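Local coordinates for structural PPIase-like protein L605 (Mimivirus, PDB 2OSE) that is a homotrimeric virion protein of the cyclophilin family, whose members isomerise peptidyl-prolyl bonds, an activity it may itself possess, at residues L35-D38 with A39-G43; V44-F47 with V48-N52; S157-L160 with D161-D164. All blocks are in the same frame, centred on the assembly; numbering follows the deposited sequence.

In the fold
Contacts 1 and 2 follow each other along the chain. Contact 1 leads from strand 26-35 into helix 41-52, and contact 2 covers the rest of that helix. They are tied by a salt bridge from Arg37 to Glu45 and by packing of Leu35 on Phe47. Contact 2 is the most buried, uses regular i to i+4 helix bonds and pairs Glu45 with Gln49 along the helix. Contact 1 is partly buried and relies on tighter i to i+3 turns. Contact 3 uses the same short turns in a more exposed loop, where the exposed Glu162 lies against Val159. It lies across the chain's centre from contact 2, and its end meets a second subunit.

Contact 1. Residues L35-D38 with A39-G43; sequences LFRD and AFPAG
The side chain of Arg37 leaves with CG anti to its backbone N (chi1 -166°) and runs extended to NE, which carries the guanidinium along to Pro41. There CB of Pro41 lies over one face of the group, toward its rim, 4.0 Å from Arg37 NH1. The two side chains meet at about a right angle. Nearer the backbone, Arg37 O sits close to the proline ring, 3.4 Å from Pro41 CD. Asp38 is turned differently. Its CG stands between the backbone N and the carbonyl carbon (chi1 64°), which folds the carboxylate back beside the backbone of Ala39. The carboxylate does not bond there; its OD1 accepts from Tyr121 OH.

Two successive backbone bonds of i to i+3 type form the turn. Ala39 N donates to Phe36 O at 2.9 Å. Phe40 N donates to Arg37 O at 3.2 Å. Both donors lie well above the plane of the carbonyl they use. Beside the first bond, Phe36 CB and Ala39 CB touch at 4.1 Å. The Phe36 ring itself leads away and stacks on Tyr121.

Phe40 is the N-cap residue of helix 41-52, and Gly43 N sits over one face of its ring, toward the rim. Pro41 follows in the first turn. It has no N-H, so its N, 3.2 Å from Arg37 O, makes no bond there. Proline is well suited to a helix's first turn, where backbone N-H groups have no helical acceptor. The charged end of Arg37 is engaged by Glu45 in a salt bridge at NE and by Pro9 O at NH2. These two anchors fix the guanidinium while its face meets Pro41, and the carboxylate of Glu45 probably offsets its charge.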
# COMPACT_ATOMS: atom_id res chain seq x y z
N LEU A 35 31.18 -5.83 -5.56
CA LEU A 35 30.44 -7.05 -5.80
C LEU A 35 31.35 -8.28 -5.75
O LEU A 35 32.58 -8.18 -5.94
CB LEU A 35 29.67 -6.98 -7.13
CG LEU A 35 28.59 -5.89 -7.00
CD1 LEU A 35 28.97 -4.70 -7.88
CD2 LEU A 35 27.27 -6.39 -7.36
N PHE A 36 30.74 -9.43 -5.49
CA PHE A 36 31.48 -10.68 -5.34
C PHE A 36 30.98 -11.57 -6.47
O PHE A 36 30.00 -12.27 -6.31
CB PHE A 36 31.24 -11.36 -3.98
CG PHE A 36 31.23 -10.42 -2.77
CD1 PHE A 36 32.25 -9.48 -2.55
CD2 PHE A 36 30.23 -10.52 -1.82
CE1 PHE A 36 32.23 -8.66 -1.44
CE2 PHE A 36 30.20 -9.72 -0.70
CZ PHE A 36 31.20 -8.77 -0.51
N ARG A 37 31.60 -11.48 -7.64
CA ARG A 37 31.10 -12.19 -8.81
C ARG A 37 31.06 -13.69 -8.53
O ARG A 37 30.16 -14.35 -9.03
CB ARG A 37 31.94 -11.89 -10.06
CG ARG A 37 31.29 -12.33 -11.38
CD ARG A 37 32.31 -12.31 -12.52
NE ARG A 37 31.67 -12.49 -13.82
CZ ARG A 37 31.60 -13.66 -14.47
NH1 ARG A 37 32.13 -14.74 -13.94
NH2 ARG A 37 30.97 -13.74 -15.65
N ASP A 38 31.99 -14.20 -7.69
CA ASP A 38 32.01 -15.63 -7.26
C ASP A 38 30.85 -16.09 -6.36
O ASP A 38 30.73 -17.27 -6.03
CB ASP A 38 33.37 -16.08 -6.63
CG ASP A 38 33.72 -15.37 -5.31
OD1 ASP A 38 32.87 -15.04 -4.45
OD2 ASP A 38 34.95 -15.17 -5.09
N ALA A 39 30.00 -15.15 -5.97
CA ALA A 39 28.83 -15.49 -5.20
C ALA A 39 27.73 -16.02 -6.13
O ALA A 39 26.97 -16.91 -5.75
CB ALA A 39 28.33 -14.25 -4.42
N PHE A 40 27.65 -15.46 -7.33
CA PHE A 40 26.49 -15.58 -8.19
C PHE A 40 26.78 -14.88 -9.49
O PHE A 40 26.31 -13.75 -9.71
CB PHE A 40 25.28 -14.88 -7.52
CG PHE A 40 23.94 -15.14 -8.17
CD1 PHE A 40 23.82 -15.85 -9.36
CD2 PHE A 40 22.77 -14.62 -7.55
CE1 PHE A 40 22.57 -16.06 -9.95
CE2 PHE A 40 21.51 -14.82 -8.12
CZ PHE A 40 21.40 -15.55 -9.32
N PRO A 41 27.55 -15.52 -10.40
CA PRO A 41 27.93 -14.84 -11.62
C PRO A 41 26.85 -14.14 -12.45
O PRO A 41 27.03 -12.98 -12.85
CB PRO A 41 28.63 -15.95 -12.43
CG PRO A 41 29.25 -16.78 -11.41
CD PRO A 41 28.20 -16.86 -10.31
N ALA A 42 25.75 -14.83 -12.74
CA ALA A 42 24.72 -14.22 -13.60
C ALA A 42 23.98 -13.06 -12.91
O ALA A 42 23.57 -12.12 -13.56
CB ALA A 42 23.68 -15.30 -14.07
N GLY A 43 23.79 -13.16 -11.60
CA GLY A 43 23.09 -12.12 -10.84
C GLY A 43 23.94 -10.87 -10.64
O GLY A 43 23.43 -9.76 -10.70

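Contact 2. Residues V44-F47 with V48-N52; sequences VENF and VQLTN
Val48 N donates to Val44 O at 2.8 Å, a straight bond. Three further i to i+4 bonds continue the helix. Gln49 N donates to Glu45 O, Leu50 N to Asn46 O, and Thr51 N to Phe47 O. A weak second bond from Leu50 N to Phe47 O adds an i to i+3 link.

Polar side chains meet at Glu45 and Gln49. They run side by side in the same direction, each bent at chi2, and their carboxylate and amide planes are 17° apart. Gln49 NE2 gives a weak bond to Glu45 OE1 at 3.5 Å. The carboxylate has stronger partners elsewhere: OE2 is bridged to Arg37 NE, and OE1 accepts from Ser11 OG.

The apolar pair is Val44 and Val48, where Val44 CG1 touches Val48 CG2 at 4.3 Å.

Two more pairs set carbon against polar atoms. Leu50 CD1 lies 3.9 Å from Asn46 OD1, packing against the amide, and the same OD1 accepts from Val106 N. Phe47 has CG anti to the backbone N (chi1 -171°), which leans the ring forward along the helix until CE2 lies 3.9 Å from Thr51 OG1, the two side chains crossing at a slant.

The helix presses one side on the sheet. Val44, Phe47 and Val48 pack on Leu35 of strand 26-35. Phe47 and Thr51 rest on Val17 and Met19 of strand 16-23, and the Phe47 ring also meets Phe147 edge-to-face. This is one of the helices that close the ends of the cyclophilin beta-barrel.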
# COMPACT_ATOMS: atom_id res chain seq x y z
N VAL A 44 25.23 -11.08 -10.40
CA VAL A 44 26.25 -10.01 -10.36
C VAL A 44 26.38 -9.28 -11.71
O VAL A 44 26.37 -8.04 -11.76
CB VAL A 44 27.60 -10.56 -9.86
CG1 VAL A 44 28.76 -9.52 -10.08
CG2 VAL A 44 27.47 -10.91 -8.41
N GLU A 45 26.50 -10.04 -12.80
CA GLU A 45 26.59 -9.40 -14.12
C GLU A 45 25.35 -8.60 -14.48
O GLU A 45 25.46 -7.51 -15.03
CB GLU A 45 26.99 -10.41 -15.24
CG GLU A 45 28.41 -10.96 -15.09
CD GLU A 45 29.54 -9.90 -15.16
OE1 GLU A 45 29.40 -8.84 -15.81
OE2 GLU A 45 30.61 -10.17 -14.56
N ASN A 46 24.17 -9.12 -14.15
CA ASN A 46 22.96 -8.35 -14.39
C ASN A 46 22.97 -7.05 -13.57
O ASN A 46 22.68 -6.00 -14.10
CB ASN A 46 21.71 -9.19 -14.03
CG ASN A 46 20.40 -8.47 -14.33
OD1 ASN A 46 20.19 -7.97 -15.45
ND2 ASN A 46 19.50 -8.43 -13.34
N PHE A 47 23.35 -7.14 -12.30
CA PHE A 47 23.45 -5.94 -11.46
C PHE A 47 24.42 -4.93 -12.07
O PHE A 47 24.06 -3.77 -12.28
CB PHE A 47 23.85 -6.28 -10.03
CG PHE A 47 23.76 -5.09 -9.08
CD1 PHE A 47 22.58 -4.82 -8.39
CD2 PHE A 47 24.87 -4.24 -8.90
CE1 PHE A 47 22.47 -3.72 -7.53
CE2 PHE A 47 24.78 -3.12 -8.03
CZ PHE A 47 23.59 -2.87 -7.34
N VAL A 48 25.65 -5.36 -12.35
CA VAL A 48 26.64 -4.46 -12.94
C VAL A 48 26.21 -3.86 -14.29
O VAL A 48 26.41 -2.66 -14.53
CB VAL A 48 28.07 -5.11 -13.04
CG1 VAL A 48 29.06 -4.17 -13.68
CG2 VAL A 48 28.59 -5.51 -11.69
N GLN A 49 25.62 -4.66 -15.19
CA GLN A 49 25.25 -4.08 -16.50
C GLN A 49 24.09 -3.13 -16.41
O GLN A 49 23.95 -2.23 -17.24
CB GLN A 49 24.99 -5.16 -17.56
CG GLN A 49 26.15 -6.09 -17.78
CD GLN A 49 27.46 -5.38 -18.07
OE1 GLN A 49 27.50 -4.31 -18.69
NE2 GLN A 49 28.56 -5.99 -17.64
N LEU A 50 23.24 -3.31 -15.40
CA LEU A 50 22.13 -2.37 -15.20
C LEU A 50 22.63 -1.07 -14.60
O LEU A 50 22.04 -0.01 -14.77
CB LEU A 50 21.09 -2.98 -14.28
CG LEU A 50 20.18 -4.02 -14.97
CD1 LEU A 50 19.20 -4.55 -13.95
CD2 LEU A 50 19.44 -3.36 -16.12
N THR A 51 23.73 -1.17 -13.88
CA THR A 51 24.38 -0.02 -13.33
C THR A 51 25.02 0.78 -14.45
O THR A 51 24.92 2.01 -14.49
CB THR A 51 25.38 -0.55 -12.31
OG1 THR A 51 24.76 -0.55 -11.02
CG2 THR A 51 26.62 0.21 -12.33
N ASN A 52 25.63 0.09 -15.41
CA ASN A 52 26.13 0.76 -16.62
C ASN A 52 25.09 1.39 -17.55
O ASN A 52 25.38 2.40 -18.20
CB ASN A 52 27.07 -0.14 -17.41
CG ASN A 52 28.49 0.37 -17.35
OD1 ASN A 52 29.07 0.48 -16.27
ND2 ASN A 52 29.03 0.77 -18.50

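Contact 3. Residues S157-L160 with D161-D164; sequences SNVL and DELD
Leu160 and Leu163 lie side by side and point the same way, with Leu160 CD2 4.0 Å from Leu163 CD1. Next to them Val159 meets Glu162. The glutamate chain is extended beyond CG (chi2 172°), which lays its carboxylate against the valine branch, and Val159 CG1 is 3.4 Å from Glu162 OE2.

Two i to i+3 backbone bonds curl the chain so that side chains three residues apart meet. Glu162 N donates to Val159 O at 3.0 Å, and Leu163 N donates to Leu160 O at 3.2 Å. Each donor stands about 60° out of the carbonyl plane.

Asn158 steadies the start of the turn. Its OD1 takes a weak bond from Leu160 N at 3.3 Å. It also accepts from Arg155 N, and ND2 donates to Asp153 O. A water accepts from Asp161 N at 3.0 Å; its very short approach to Asn158 OD1 is doubtful as a bond. Further out, Asn88 OD1 holds Val159 N.

The buried Leu160 side chain packs on Thr150 and Ile154. Leu163 packs on Met148 and His123, and also on Ala191 of the second subunit, where Asp164 touches Tyr190 of that subunit. The arrangement is an Asx turn at Asn158, closed by a weak bond, leading into a short 3-10 turn. It sits in the loop between strands 147-150 and 168-175 of the cyclophilin barrel, with its far end at the trimer interface.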
# COMPACT_ATOMS: atom_id res chain seq x y z
N SER A 157 16.56 -6.76 18.13
CA SER A 157 15.55 -5.73 17.84
C SER A 157 15.10 -5.61 16.36
O SER A 157 14.16 -4.85 16.05
CB SER A 157 16.02 -4.37 18.33
OG SER A 157 17.38 -4.16 17.97
N ASN A 158 15.74 -6.33 15.45
CA ASN A 158 15.30 -6.28 14.05
C ASN A 158 14.94 -7.66 13.52
O ASN A 158 15.02 -8.64 14.26
CB ASN A 158 16.32 -5.53 13.14
CG ASN A 158 17.67 -6.22 13.06
OD1 ASN A 158 17.76 -7.45 12.98
ND2 ASN A 158 18.74 -5.42 13.08
N VAL A 159 14.58 -7.75 12.25
CA VAL A 159 14.17 -9.02 11.65
C VAL A 159 15.04 -9.50 10.50
O VAL A 159 14.61 -10.27 9.64
CB VAL A 159 12.67 -9.02 11.25
CG1 VAL A 159 11.78 -9.06 12.51
CG2 VAL A 159 12.29 -7.85 10.33
N LEU A 160 16.29 -9.06 10.48
CA LEU A 160 17.22 -9.50 9.45
C LEU A 160 17.53 -11.00 9.57
O LEU A 160 17.75 -11.66 8.56
CB LEU A 160 18.50 -8.65 9.44
CG LEU A 160 18.34 -7.17 9.07
CD1 LEU A 160 19.69 -6.47 9.09
CD2 LEU A 160 17.64 -6.98 7.71
N ASP A 161 17.52 -11.54 10.80
CA ASP A 161 17.70 -12.98 10.94
C ASP A 161 16.58 -13.82 10.31
O ASP A 161 16.74 -15.03 10.12
CB ASP A 161 17.99 -13.42 12.38
CG ASP A 161 16.88 -13.07 13.34
OD1 ASP A 161 15.72 -12.81 12.92
OD2 ASP A 161 17.19 -13.05 14.55
N GLU A 162 15.48 -13.16 9.94
CA GLU A 162 14.32 -13.88 9.39
C GLU A 162 14.37 -13.97 7.87
O GLU A 162 13.53 -14.64 7.27
CB GLU A 162 13.00 -13.22 9.83
CG GLU A 162 12.65 -13.45 11.31
CD GLU A 162 11.45 -12.63 11.78
OE1 GLU A 162 10.61 -12.20 10.94
OE2 GLU A 162 11.36 -12.38 13.01
N LEU A 163 15.35 -13.30 7.26
CA LEU A 163 15.47 -13.32 5.80
C LEU A 163 15.75 -14.73 5.33
O LEU A 163 16.52 -15.43 5.95
CB LEU A 163 16.57 -12.37 5.30
CG LEU A 163 16.35 -10.84 5.43
CD1 LEU A 163 17.66 -10.09 5.13
CD2 LEU A 163 15.22 -10.33 4.53
N ASP A 164 15.10 -15.11 4.22
CA ASP A 164 15.34 -16.39 3.60
C ASP A 164 16.80 -16.48 3.12
O ASP A 164 17.37 -15.51 2.61
CB ASP A 164 14.39 -16.57 2.43
CG ASP A 164 14.22 -18.03 2.01
OD1 ASP A 164 15.11 -18.54 1.30
OD2 ASP A 164 13.19 -18.65 2.37
O HOH W 1 17.50 -9.94 13.34